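Dihydroorotase (Agrobacterium tumefaciens, PDB 2OGJ) hydrolyses the acetyl ester of (R)-mandelate in vitro, as a zinc-dependent deacetylase of the amidohydrolase superfamily. Local coordinates at residues 22-27 with 34-39; 71-76 with 348-353; 300-305 with 357-362; 374-379 with 389-394. All coordinates share one frame; numbering follows the deposited sequence.

Contact 1. Residues 22-27 with 34-39; sequences VKPVGF and SSTDIL
The pyrrolidine ring of Pro24 meets residues 34-39 with its CG and CD: CD stands 3.6 Å from Ser34 O, and CG comes to 3.9 Å from Thr36 OG1, with the two side chains crossing at about a right angle. The aromatic ring of Phe27, with Val25 N in plane at its edge, does not span the gap; it packs on Pro71, Phe349 and Leu341 instead. The join itself is one antiparallel hydrogen-bonded pair, Val22 with Thr36. Val22 N gives an almost straight bond to Thr36 O (2.9 Å, 173° at the hydrogen), and Thr36 N returns one of 2.8 Å to Val22 O. That same carbonyl oxygen accepts a CA-H...O contact from Ser35 CA at 3.2 Å. The short strand segments 22-24 and 36-39 run at 93° to each other, consistent with a single bridging pair. Beside the pair, Val22 CG2 rests 4.1 Å from Ile38 CD1, both residues being buried. Lys23 CG passes Ser35 CA at 4.0 Å; bends at chi3 (54°) and chi4 then bring NZ round to Gln33 O. The contact belongs to the small beta domain beside the barrel: Ile38 and Thr36 lean on strand 46-50, Val22 and Ile38 on Ile69 of strand 68-75, and the backbone of Lys23 bonds to Ala67 and Ile69.

Contact 2. Residues 71-76 with 348-353; sequences PGWVDL and DFTVFD
Backbone pairing between Pro71-Gly72 and Asp348-Phe349 rests on a single hydrogen bond: Gly72 N donates to Asp348 O at 2.7 Å, arriving from 36° above the carbonyl plane. Pro71 and Phe349 form an antiparallel non-hydrogen-bonded pair whose side chains diverge, and Pro71 CA adds a CA-H...O contact of 3.4 Å to Asp348 O. The aromatic interactions centre on the Trp73 indole. Thr350 CG2 makes a CH-pi contact over its five-membered ring, 3.6 Å from the centroid; with OG1 anti to the backbone N (chi1 167°), the methyl and the hydroxyl both come over the indole. Further along, Trp73 CZ2 sits 3.5 Å above one face of the Phe352 ring, toward its rim, the planes inclined at 51°. Polar ends turn to other partners: Thr350 OG1 bonds Gly99 O and Asp348 OD1 forms a salt bridge with Arg128. Through these contacts strand 68-75, which enters the barrel, is joined to strand 348-362 of the returning chain, while Leu304 and Ala305 of helix 304-313 pack on Trp73. With one backbone bond and buried surroundings throughout, cohesion here probably rests largely on dispersion between the indole, the threonine methyl and the phenyl ring.

Contact 3. Residues 300-305 with 357-362; sequences PVWDLA and ADLEAT
Pro300 and Thr362 bring the two backbones to their nearest approach, 6.2 Å between CA atoms; the backbones do not pair, and Pro300 O and Thr362 O lie 3.8 Å apart. The gap is spanned by Trp302, whose six-membered ring points its outer rim at strand 348-362. CG lies anti to its own carbonyl carbon (chi1 -67°), which extends the indole toward the strand. CH2 brings the ring edge to Glu360 O at 3.4 Å, the oxygen lying near the ring plane, so the contact is an aromatic C-H against a carbonyl. CZ3 meets Leu359 CD2 at 3.7 Å, with the two side chains arriving from opposite directions, and touches Ala361 CB at 4.1 Å. Within its own segment, Pro300 O stands 4.2 Å above one indole face, toward the rim. In the TIM barrel of this amidohydrolase, the segment belongs to the loop that follows zinc ligand Asp291 and leads into helix 304-313; the Pro300 side chain is about 9 Å from that of Asp291. Asp303 is the N-cap of the helix: its side chain caps a backbone N of the first turn, OD2 also bonds Thr306 OG1, and OD1 takes the N-H of Tyr392. On the strand, Glu360 sends its carboxylate away from the indole to a salt bridge with Arg370, while Thr362 O receives a hydrogen bond from Lys310 NZ of the same helix.

Contact 4. Residues 374-379 with 389-394; sequences LFEPRY and ASRYIP
Strand 368-382 carries a classic beta bulge where it meets the tail after strand 385-388: Arg378 and Tyr379 both face Val351 of strand 348-362, and the tail runs back along the other side. There Ala389 N donates to Arg378 O (2.6 Å, 163° at the hydrogen), the proton coming in from well above the carbonyl plane. This bond is followed by side-chain packing: Pro377 CB lies 3.8 Å from Ala389 CB, and the Ala389 methyl also comes close to the carbonyl of Arg378. Next along the tail, Arg391 CG rests 4.0 Å from Pro377 CD, the two side chains at about a right angle. The arginine bends at chi3 (49°), taking CD within 3.4 Å of Phe375 O and presenting the guanidinium to Glu376. Its NH1 makes a weak, long salt bridge of 3.4 Å to Glu376 OE2, which lies at the guanidinium edge, near its plane; the carboxylate plane is inclined by 48°. Glu376 OE1 lies beside Arg391 CD at 3.3 Å, so the carboxylate flanks the aliphatic stem as well as the charged head. Ser390 OG bonds Arg391 O at 3.2 Å, within the tail itself. Arg378 itself pairs through NE with Asp353, Pro377 packs on Ala305 of helix 304-313, and Tyr392 N bonds Asp303. The electrostatic attraction is probably modest at this length and inclination; between these two segments the Ala389 bond and the arginine methylenes probably count for more.

From the N terminus, contact 1 closes first, round the short loop 28-33 of the small beta domain, and is complete before the others open. Contact 2 then joins strand 68-75 to strand 348-362 across most of the barrel sequence. Contact 3 opens inside that span and closes beyond it, at residues 357-362, so the two cross; no contact nests in another. Contact 4 comes last, closing the turn around strand 385-388. Contacts 1 and 2 touch where Val25 packs on Phe352, and contacts 2 and 3 touch as well. Strand 348-362, shared by contacts 2 and 3, pairs with strand 368-382 of contact 4, tying barrel, helix 304-313 and C-terminal tail together.

Contact 1. Residues 22-27 with 34-39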
loop_
_atom_site.group_PDB
_atom_site.type_symbol
_atom_site.label_atom_id
_atom_site.label_comp_id
_atom_site.label_asym_id
_atom_site.label_seq_id
_atom_site.Cartn_x
_atom_site.Cartn_y
_atom_site.Cartn_z
ATOM N N VAL A 22 14.075 15.405 -58.243
ATOM C CA VAL A 22 14.094 14.651 -56.991
ATOM C C VAL A 22 14.708 13.274 -57.237
ATOM O O VAL A 22 14.606 12.732 -58.338
ATOM C CB VAL A 22 12.660 14.445 -56.413
ATOM C CG1 VAL A 22 12.087 15.761 -55.982
ATOM C CG2 VAL A 22 11.756 13.807 -57.451
ATOM N N LYS A 23 15.342 12.715 -56.213
ATOM C CA LYS A 23 15.956 11.401 -56.314
ATOM C C LYS A 23 15.244 10.423 -55.373
ATOM O O LYS A 23 15.520 10.375 -54.175
ATOM C CB LYS A 23 17.459 11.491 -56.000
ATOM C CG LYS A 23 18.284 12.099 -57.139
ATOM C CD LYS A 23 19.780 12.105 -56.822
ATOM C CE LYS A 23 20.316 10.704 -56.446
ATOM N NZ LYS A 23 20.312 9.697 -57.560
ATOM N N PRO A 24 14.316 9.618 -55.926
ATOM C CA PRO A 24 13.514 8.622 -55.205
ATOM C C PRO A 24 14.312 7.614 -54.401
ATOM O O PRO A 24 15.137 6.902 -54.954
ATOM C CB PRO A 24 12.715 7.949 -56.319
ATOM C CG PRO A 24 12.637 8.998 -57.365
ATOM C CD PRO A 24 14.019 9.558 -57.366
ATOM N N VAL A 25 14.058 7.548 -53.098
ATOM C CA VAL A 25 14.757 6.607 -52.232
ATOM C C VAL A 25 13.765 6.085 -51.203
ATOM O O VAL A 25 12.810 6.776 -50.853
ATOM C CB VAL A 25 15.935 7.283 -51.481
ATOM C CG1 VAL A 25 15.416 8.312 -50.486
ATOM C CG2 VAL A 25 16.734 6.246 -50.742
ATOM N N GLY A 26 13.979 4.864 -50.729
ATOM C CA GLY A 26 13.083 4.308 -49.732
ATOM C C GLY A 26 11.763 3.729 -50.214
ATOM O O GLY A 26 10.902 3.413 -49.398
ATOM N N PHE A 27 11.591 3.587 -51.525
ATOM C CA PHE A 27 10.357 3.032 -52.063
ATOM C C PHE A 27 10.577 1.542 -52.302
ATOM O O PHE A 27 11.294 0.895 -51.543
ATOM C CB PHE A 27 9.966 3.746 -53.362
ATOM C CG PHE A 27 9.702 5.222 -53.187
ATOM C CD1 PHE A 27 10.746 6.135 -53.168
ATOM C CD2 PHE A 27 8.409 5.693 -52.981
ATOM C CE1 PHE A 27 10.511 7.495 -52.940
ATOM C CE2 PHE A 27 8.163 7.054 -52.752
ATOM C CZ PHE A 27 9.217 7.951 -52.729
ATOM N N SER A 34 17.469 7.110 -60.005
ATOM C CA SER A 34 17.804 8.270 -60.825
ATOM C C SER A 34 16.798 9.399 -60.710
ATOM O O SER A 34 15.604 9.164 -60.538
ATOM C CB SER A 34 17.920 7.870 -62.299
ATOM O OG SER A 34 16.638 7.622 -62.852
ATOM N N SER A 35 17.301 10.623 -60.831
ATOM C CA SER A 35 16.485 11.828 -60.756
ATOM C C SER A 35 15.218 11.777 -61.602
ATOM O O SER A 35 15.208 11.225 -62.702
ATOM C CB SER A 35 17.312 13.039 -61.175
ATOM O OG SER A 35 16.532 14.219 -61.106
ATOM N N THR A 36 14.152 12.374 -61.079
ATOM C CA THR A 36 12.866 12.406 -61.764
ATOM C C THR A 36 12.073 13.636 -61.357
ATOM O O THR A 36 12.535 14.461 -60.575
ATOM C CB THR A 36 12.015 11.173 -61.410
ATOM O OG1 THR A 36 12.874 10.085 -61.057
ATOM C CG2 THR A 36 11.168 10.744 -62.601
ATOM N N ASP A 37 10.874 13.752 -61.908
ATOM C CA ASP A 37 9.973 14.849 -61.595
ATOM C C ASP A 37 8.642 14.174 -61.244
ATOM O O ASP A 37 8.302 13.138 -61.819
ATOM C CB ASP A 37 9.776 15.777 -62.807
ATOM C CG ASP A 37 11.070 16.459 -63.272
ATOM O OD1 ASP A 37 10.967 17.327 -64.159
ATOM O OD2 ASP A 37 12.174 16.143 -62.777
ATOM N N ILE A 38 7.906 14.735 -60.289
ATOM C CA ILE A 38 6.625 14.161 -59.896
ATOM C C ILE A 38 5.545 15.229 -59.984
ATOM O O ILE A 38 5.739 16.364 -59.546
ATOM C CB ILE A 38 6.675 13.600 -58.448
ATOM C CG1 ILE A 38 7.881 12.670 -58.292
ATOM C CG2 ILE A 38 5.403 12.815 -58.137
ATOM C CD1 ILE A 38 8.067 12.119 -56.884
ATOM N N LEU A 39 4.416 14.863 -60.579
ATOM C CA LEU A 39 3.293 15.778 -60.720
ATOM C C LEU A 39 2.134 15.377 -59.797
ATOM O O LEU A 39 1.594 14.270 -59.903
ATOM C CB LEU A 39 2.802 15.786 -62.166
ATOM C CG LEU A 39 1.642 16.743 -62.443
ATOM C CD1 LEU A 39 2.163 18.154 -62.341
ATOM C CD2 LEU A 39 1.059 16.509 -63.816
#

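Contact 2. Residues 71-76 with 348-353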
loop_
_atom_site.group_PDB
_atom_site.type_symbol
_atom_site.label_atom_id
_atom_site.label_comp_id
_atom_site.label_asym_id
_atom_site.label_seq_id
_atom_site.Cartn_x
_atom_site.Cartn_y
_atom_site.Cartn_z
ATOM N N PRO A 71 9.054 8.272 -49.155
ATOM C CA PRO A 71 7.700 8.394 -48.619
ATOM C C PRO A 71 7.828 9.181 -47.308
ATOM O O PRO A 71 8.886 9.154 -46.683
ATOM C CB PRO A 71 7.271 6.936 -48.427
ATOM C CG PRO A 71 8.566 6.173 -48.385
ATOM C CD PRO A 71 9.416 6.867 -49.387
ATOM N N GLY A 72 6.785 9.908 -46.921
ATOM C CA GLY A 72 6.834 10.696 -45.705
ATOM C C GLY A 72 7.401 9.968 -44.503
ATOM O O GLY A 72 7.012 8.839 -44.208
ATOM N N TRP A 73 8.334 10.613 -43.806
ATOM C CA TRP A 73 8.959 10.032 -42.627
ATOM C C TRP A 73 7.921 9.714 -41.563
ATOM O O TRP A 73 6.967 10.476 -41.369
ATOM C CB TRP A 73 9.991 10.989 -42.054
ATOM C CG TRP A 73 11.198 11.156 -42.907
ATOM C CD1 TRP A 73 11.572 10.383 -43.977
ATOM C CD2 TRP A 73 12.240 12.119 -42.717
ATOM N NE1 TRP A 73 12.792 10.811 -44.461
ATOM C CE2 TRP A 73 13.222 11.873 -43.706
ATOM C CE3 TRP A 73 12.440 13.166 -41.804
ATOM C CZ2 TRP A 73 14.389 12.636 -43.805
ATOM C CZ3 TRP A 73 13.593 13.927 -41.897
ATOM C CH2 TRP A 73 14.559 13.657 -42.895
ATOM N N VAL A 74 8.132 8.582 -40.883
ATOM C CA VAL A 74 7.260 8.097 -39.816
ATOM C C VAL A 74 8.013 8.065 -38.478
ATOM O O VAL A 74 8.954 7.286 -38.319
ATOM C CB VAL A 74 6.778 6.650 -40.106
ATOM C CG1 VAL A 74 5.870 6.184 -38.991
ATOM C CG2 VAL A 74 6.057 6.572 -41.451
ATOM N N ASP A 75 7.634 8.912 -37.525
ATOM C CA ASP A 75 8.289 8.894 -36.211
ATOM C C ASP A 75 7.342 8.102 -35.321
ATOM O O ASP A 75 6.288 8.589 -34.908
ATOM C CB ASP A 75 8.503 10.307 -35.656
ATOM C CG ASP A 75 9.315 10.312 -34.363
ATOM O OD1 ASP A 75 9.779 11.388 -33.936
ATOM O OD2 ASP A 75 9.487 9.234 -33.762
ATOM N N LEU A 76 7.731 6.860 -35.068
ATOM C CA LEU A 76 6.969 5.902 -34.280
ATOM C C LEU A 76 6.875 6.211 -32.790
ATOM O O LEU A 76 6.148 5.527 -32.051
ATOM C CB LEU A 76 7.607 4.524 -34.461
ATOM C CG LEU A 76 6.971 3.319 -33.806
ATOM C CD1 LEU A 76 5.686 2.963 -34.535
ATOM C CD2 LEU A 76 7.958 2.172 -33.833
ATOM N N ASP A 348 2.510 11.517 -50.691
ATOM C CA ASP A 348 2.855 11.557 -49.277
ATOM C C ASP A 348 4.369 11.396 -49.173
ATOM O O ASP A 348 4.874 10.331 -48.803
ATOM C CB ASP A 348 2.118 10.425 -48.544
ATOM C CG ASP A 348 2.245 10.527 -47.036
ATOM O OD1 ASP A 348 1.583 9.759 -46.301
ATOM O OD2 ASP A 348 3.026 11.383 -46.585
ATOM N N PHE A 349 5.090 12.464 -49.508
ATOM C CA PHE A 349 6.555 12.429 -49.500
ATOM C C PHE A 349 7.243 13.292 -48.443
ATOM O O PHE A 349 6.617 13.943 -47.623
ATOM C CB PHE A 349 7.095 12.852 -50.871
ATOM C CG PHE A 349 6.365 12.251 -52.029
ATOM C CD1 PHE A 349 5.714 13.072 -52.932
ATOM C CD2 PHE A 349 6.323 10.878 -52.221
ATOM C CE1 PHE A 349 5.028 12.546 -54.013
ATOM C CE2 PHE A 349 5.638 10.329 -53.300
ATOM C CZ PHE A 349 4.990 11.159 -54.199
ATOM N N THR A 350 8.563 13.263 -48.475
ATOM C CA THR A 350 9.390 14.052 -47.586
ATOM C C THR A 350 10.678 14.256 -48.372
ATOM O O THR A 350 11.432 13.320 -48.650
ATOM C CB THR A 350 9.671 13.348 -46.215
ATOM O OG1 THR A 350 10.718 14.044 -45.520
ATOM C CG2 THR A 350 10.067 11.901 -46.420
ATOM N N VAL A 351 10.885 15.500 -48.772
ATOM C CA VAL A 351 12.041 15.889 -49.542
ATOM C C VAL A 351 13.148 16.321 -48.581
ATOM O O VAL A 351 12.935 17.196 -47.739
ATOM C CB VAL A 351 11.651 17.025 -50.477
ATOM C CG1 VAL A 351 12.833 17.455 -51.315
ATOM C CG2 VAL A 351 10.494 16.556 -51.345
ATOM N N PHE A 352 14.324 15.704 -48.713
ATOM C CA PHE A 352 15.451 15.996 -47.832
ATOM C C PHE A 352 16.776 15.817 -48.525
ATOM O O PHE A 352 16.887 15.082 -49.509
ATOM C CB PHE A 352 15.430 15.061 -46.623
ATOM C CG PHE A 352 15.681 13.611 -46.973
ATOM C CD1 PHE A 352 16.953 13.043 -46.807
ATOM C CD2 PHE A 352 14.636 12.807 -47.436
ATOM C CE1 PHE A 352 17.179 11.692 -47.086
ATOM C CE2 PHE A 352 14.847 11.457 -47.719
ATOM C CZ PHE A 352 16.122 10.895 -47.541
ATOM N N ASP A 353 17.783 16.487 -47.979
ATOM C CA ASP A 353 19.130 16.396 -48.491
ATOM C C ASP A 353 20.009 15.739 -47.438
ATOM O O ASP A 353 19.621 15.616 -46.278
ATOM C CB ASP A 353 19.665 17.783 -48.815
ATOM C CG ASP A 353 19.297 18.229 -50.218
ATOM O OD1 ASP A 353 19.577 17.448 -51.157
ATOM O OD2 ASP A 353 18.740 19.349 -50.380
#

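Contact 3. Residues 300-305 with 357-362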
loop_
_atom_site.group_PDB
_atom_site.type_symbol
_atom_site.label_atom_id
_atom_site.label_comp_id
_atom_site.label_asym_id
_atom_site.label_seq_id
_atom_site.Cartn_x
_atom_site.Cartn_y
_atom_site.Cartn_z
ATOM N N PRO A 300 18.417 17.238 -25.583
ATOM C CA PRO A 300 18.898 15.994 -26.206
ATOM C C PRO A 300 18.526 15.841 -27.691
ATOM O O PRO A 300 19.318 16.099 -28.594
ATOM C CB PRO A 300 18.272 14.896 -25.334
ATOM C CG PRO A 300 17.770 15.631 -24.094
ATOM C CD PRO A 300 17.349 16.965 -24.611
ATOM N N VAL A 301 17.290 15.413 -27.903
ATOM C CA VAL A 301 16.715 15.165 -29.216
ATOM C C VAL A 301 16.259 16.458 -29.848
ATOM O O VAL A 301 15.485 17.197 -29.248
ATOM C CB VAL A 301 15.462 14.292 -29.080
ATOM C CG1 VAL A 301 15.022 13.774 -30.427
ATOM C CG2 VAL A 301 15.728 13.191 -28.111
ATOM N N TRP A 302 16.710 16.771 -31.045
ATOM C CA TRP A 302 16.189 18.003 -31.609
ATOM C C TRP A 302 15.004 17.630 -32.499
ATOM O O TRP A 302 13.916 18.186 -32.385
ATOM C CB TRP A 302 17.280 18.742 -32.389
ATOM C CG TRP A 302 18.393 19.252 -31.502
ATOM C CD1 TRP A 302 18.262 19.853 -30.275
ATOM C CD2 TRP A 302 19.789 19.276 -31.808
ATOM N NE1 TRP A 302 19.483 20.257 -29.808
ATOM C CE2 TRP A 302 20.442 19.916 -30.727
ATOM C CE3 TRP A 302 20.556 18.821 -32.891
ATOM C CZ2 TRP A 302 21.825 20.114 -30.699
ATOM C CZ3 TRP A 302 21.931 19.019 -32.864
ATOM C CH2 TRP A 302 22.550 19.661 -31.772
ATOM N N ASP A 303 15.216 16.641 -33.355
ATOM C CA ASP A 303 14.187 16.203 -34.264
ATOM C C ASP A 303 14.599 14.872 -34.868
ATOM O O ASP A 303 15.710 14.408 -34.646
ATOM C CB ASP A 303 13.998 17.251 -35.350
ATOM C CG ASP A 303 15.325 17.745 -35.928
ATOM O OD1 ASP A 303 15.369 18.918 -36.343
ATOM O OD2 ASP A 303 16.317 16.977 -35.979
ATOM N N LEU A 304 13.693 14.262 -35.622
ATOM C CA LEU A 304 13.955 12.979 -36.254
ATOM C C LEU A 304 15.200 13.010 -37.148
ATOM O O LEU A 304 16.002 12.064 -37.145
ATOM C CB LEU A 304 12.738 12.556 -37.078
ATOM C CG LEU A 304 12.766 11.112 -37.551
ATOM C CD1 LEU A 304 12.759 10.221 -36.314
ATOM C CD2 LEU A 304 11.578 10.807 -38.467
ATOM N N ALA A 305 15.358 14.093 -37.910
ATOM C CA ALA A 305 16.500 14.225 -38.812
ATOM C C ALA A 305 17.825 14.121 -38.046
ATOM O O ALA A 305 18.742 13.418 -38.471
ATOM C CB ALA A 305 16.417 15.554 -39.577
ATOM N N ALA A 357 28.663 18.374 -42.965
ATOM C CA ALA A 357 28.627 19.313 -41.864
ATOM C C ALA A 357 29.636 18.942 -40.797
ATOM O O ALA A 357 30.387 17.970 -40.934
ATOM C CB ALA A 357 27.240 19.359 -41.266
ATOM N N ASP A 358 29.653 19.749 -39.744
ATOM C CA ASP A 358 30.530 19.528 -38.606
ATOM C C ASP A 358 29.704 20.016 -37.422
ATOM O O ASP A 358 29.929 21.104 -36.887
ATOM C CB ASP A 358 31.815 20.344 -38.751
ATOM C CG ASP A 358 32.764 20.145 -37.586
ATOM O OD1 ASP A 358 33.092 18.972 -37.283
ATOM O OD2 ASP A 358 33.185 21.162 -36.982
ATOM N N LEU A 359 28.722 19.209 -37.037
ATOM C CA LEU A 359 27.829 19.566 -35.949
ATOM C C LEU A 359 27.973 18.622 -34.786
ATOM O O LEU A 359 28.128 17.413 -34.964
ATOM C CB LEU A 359 26.376 19.528 -36.419
ATOM C CG LEU A 359 25.343 19.963 -35.377
ATOM C CD1 LEU A 359 25.551 21.434 -35.056
ATOM C CD2 LEU A 359 23.935 19.726 -35.897
ATOM N N GLU A 360 27.917 19.182 -33.588
ATOM C CA GLU A 360 28.010 18.375 -32.394
ATOM C C GLU A 360 26.624 18.170 -31.847
ATOM O O GLU A 360 25.879 19.122 -31.633
ATOM C CB GLU A 360 28.872 19.045 -31.324
ATOM C CG GLU A 360 30.355 19.020 -31.619
ATOM C CD GLU A 360 31.196 19.194 -30.371
ATOM O OE1 GLU A 360 30.938 20.155 -29.609
ATOM O OE2 GLU A 360 32.114 18.371 -30.154
ATOM N N ALA A 361 26.276 16.910 -31.659
ATOM C CA ALA A 361 24.997 16.541 -31.084
ATOM C C ALA A 361 25.380 15.730 -29.853
ATOM O O ALA A 361 26.460 15.143 -29.803
ATOM C CB ALA A 361 24.214 15.692 -32.056
ATOM N N THR A 362 24.528 15.709 -28.846
ATOM C CA THR A 362 24.856 14.940 -27.665
ATOM C C THR A 362 23.722 13.978 -27.386
ATOM O O THR A 362 22.557 14.322 -27.559
ATOM C CB THR A 362 25.117 15.866 -26.455
ATOM O OG1 THR A 362 24.635 15.246 -25.251
ATOM C CG2 THR A 362 24.450 17.222 -26.667
#

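Contact 4. Residues 374-379 with 389-394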
loop_
_atom_site.group_PDB
_atom_site.type_symbol
_atom_site.label_atom_id
_atom_site.label_comp_id
_atom_site.label_asym_id
_atom_site.label_seq_id
_atom_site.Cartn_x
_atom_site.Cartn_y
_atom_site.Cartn_z
ATOM N N LEU A 374 24.471 15.365 -42.461
ATOM C CA LEU A 374 23.186 15.654 -41.860
ATOM C C LEU A 374 21.949 15.520 -42.721
ATOM O O LEU A 374 21.852 16.105 -43.803
ATOM C CB LEU A 374 23.201 17.065 -41.288
ATOM C CG LEU A 374 24.136 17.282 -40.111
ATOM C CD1 LEU A 374 24.164 18.761 -39.787
ATOM C CD2 LEU A 374 23.674 16.451 -38.920
ATOM N N PHE A 375 20.995 14.740 -42.233
ATOM C CA PHE A 375 19.749 14.630 -42.944
ATOM C C PHE A 375 19.136 15.995 -42.700
ATOM O O PHE A 375 19.107 16.484 -41.565
ATOM C CB PHE A 375 18.864 13.526 -42.373
ATOM C CG PHE A 375 19.311 12.150 -42.745
ATOM C CD1 PHE A 375 20.305 11.506 -42.011
ATOM C CD2 PHE A 375 18.758 11.506 -43.851
ATOM C CE1 PHE A 375 20.748 10.239 -42.373
ATOM C CE2 PHE A 375 19.191 10.237 -44.224
ATOM C CZ PHE A 375 20.188 9.600 -43.483
ATOM N N GLU A 376 18.693 16.630 -43.777
ATOM C CA GLU A 376 18.093 17.948 -43.670
ATOM C C GLU A 376 16.805 18.026 -44.496
ATOM O O GLU A 376 16.842 18.150 -45.720
ATOM C CB GLU A 376 19.101 19.007 -44.120
ATOM C CG GLU A 376 18.947 20.315 -43.379
ATOM C CD GLU A 376 20.140 20.636 -42.484
ATOM O OE1 GLU A 376 20.900 19.704 -42.140
ATOM O OE2 GLU A 376 20.315 21.821 -42.111
ATOM N N PRO A 377 15.643 17.927 -43.825
ATOM C CA PRO A 377 14.358 17.989 -44.525
ATOM C C PRO A 377 14.108 19.338 -45.180
ATOM O O PRO A 377 14.439 20.378 -44.621
ATOM C CB PRO A 377 13.345 17.656 -43.427
ATOM C CG PRO A 377 14.009 18.079 -42.181
ATOM C CD PRO A 377 15.440 17.655 -42.390
ATOM N N ARG A 378 13.532 19.292 -46.380
ATOM C CA ARG A 378 13.206 20.474 -47.197
ATOM C C ARG A 378 11.706 20.675 -47.324
ATOM O O ARG A 378 11.179 21.746 -47.003
ATOM C CB ARG A 378 13.867 20.334 -48.553
ATOM C CG ARG A 378 15.139 21.136 -48.680
ATOM C CD ARG A 378 16.172 20.694 -47.681
ATOM N NE ARG A 378 17.511 21.025 -48.160
ATOM C CZ ARG A 378 18.434 21.692 -47.473
ATOM N NH1 ARG A 378 18.191 22.126 -46.247
ATOM N NH2 ARG A 378 19.613 21.919 -48.026
ATOM N N TYR A 379 11.022 19.657 -47.762
ATOM C CA TYR A 379 9.584 19.764 -47.886
ATOM C C TYR A 379 8.912 18.510 -47.528
ATOM O O TYR A 379 9.386 17.412 -47.839
ATOM C CB TYR A 379 9.113 19.958 -49.320
ATOM C CG TYR A 379 9.723 21.163 -49.984
ATOM C CD1 TYR A 379 10.973 21.102 -50.584
ATOM C CD2 TYR A 379 9.021 22.352 -50.005
ATOM C CE1 TYR A 379 11.515 22.190 -51.196
ATOM C CE2 TYR A 379 9.565 23.475 -50.614
ATOM C CZ TYR A 379 10.818 23.388 -51.209
ATOM O OH TYR A 379 11.381 24.506 -51.813
ATOM N N ALA A 389 9.900 22.412 -44.846
ATOM C CA ALA A 389 10.461 21.749 -43.677
ATOM C C ALA A 389 11.847 22.285 -43.382
ATOM O O ALA A 389 12.502 22.870 -44.248
ATOM C CB ALA A 389 10.522 20.225 -43.899
ATOM N N SER A 390 12.281 22.070 -42.144
ATOM C CA SER A 390 13.585 22.514 -41.664
ATOM C C SER A 390 13.904 21.891 -40.300
ATOM O O SER A 390 12.997 21.580 -39.512
ATOM C CB SER A 390 13.599 24.040 -41.558
ATOM O OG SER A 390 14.688 24.497 -40.778
ATOM N N ARG A 391 15.192 21.688 -40.030
ATOM C CA ARG A 391 15.619 21.119 -38.760
ATOM C C ARG A 391 15.292 22.094 -37.647
ATOM O O ARG A 391 15.198 23.297 -37.890
ATOM C CB ARG A 391 17.120 20.818 -38.770
ATOM C CG ARG A 391 17.456 19.506 -39.453
ATOM C CD ARG A 391 18.951 19.224 -39.505
ATOM N NE ARG A 391 19.579 19.407 -38.202
ATOM C CZ ARG A 391 20.287 20.481 -37.859
ATOM N NH1 ARG A 391 20.464 21.470 -38.731
ATOM N NH2 ARG A 391 20.812 20.572 -36.639
ATOM N N TYR A 392 15.104 21.548 -36.443
ATOM C CA TYR A 392 14.781 22.293 -35.229
ATOM C C TYR A 392 15.991 23.083 -34.764
ATOM O O TYR A 392 17.110 22.570 -34.696
ATOM C CB TYR A 392 14.338 21.324 -34.118
ATOM C CG TYR A 392 14.239 21.952 -32.739
ATOM C CD1 TYR A 392 13.106 22.672 -32.355
ATOM C CD2 TYR A 392 15.309 21.868 -31.828
ATOM C CE1 TYR A 392 13.038 23.301 -31.105
ATOM C CE2 TYR A 392 15.256 22.495 -30.573
ATOM C CZ TYR A 392 14.121 23.212 -30.220
ATOM O OH TYR A 392 14.087 23.888 -29.018
ATOM N N ILE A 393 15.766 24.344 -34.452
ATOM C CA ILE A 393 16.845 25.179 -33.986
ATOM C C ILE A 393 16.634 25.356 -32.494
ATOM O O ILE A 393 15.630 25.937 -32.061
ATOM C CB ILE A 393 16.851 26.557 -34.708
ATOM C CG1 ILE A 393 16.868 26.345 -36.228
ATOM C CG2 ILE A 393 18.079 27.370 -34.275
ATOM C CD1 ILE A 393 18.036 25.517 -36.692
ATOM N N PRO A 394 17.572 24.838 -31.686
ATOM C CA PRO A 394 17.479 24.939 -30.231
ATOM C C PRO A 394 17.430 26.363 -29.715
ATOM O O PRO A 394 18.411 27.097 -29.794
ATOM C CB PRO A 394 18.706 24.162 -29.744
ATOM C CG PRO A 394 19.673 24.303 -30.869
ATOM C CD PRO A 394 18.806 24.140 -32.089
#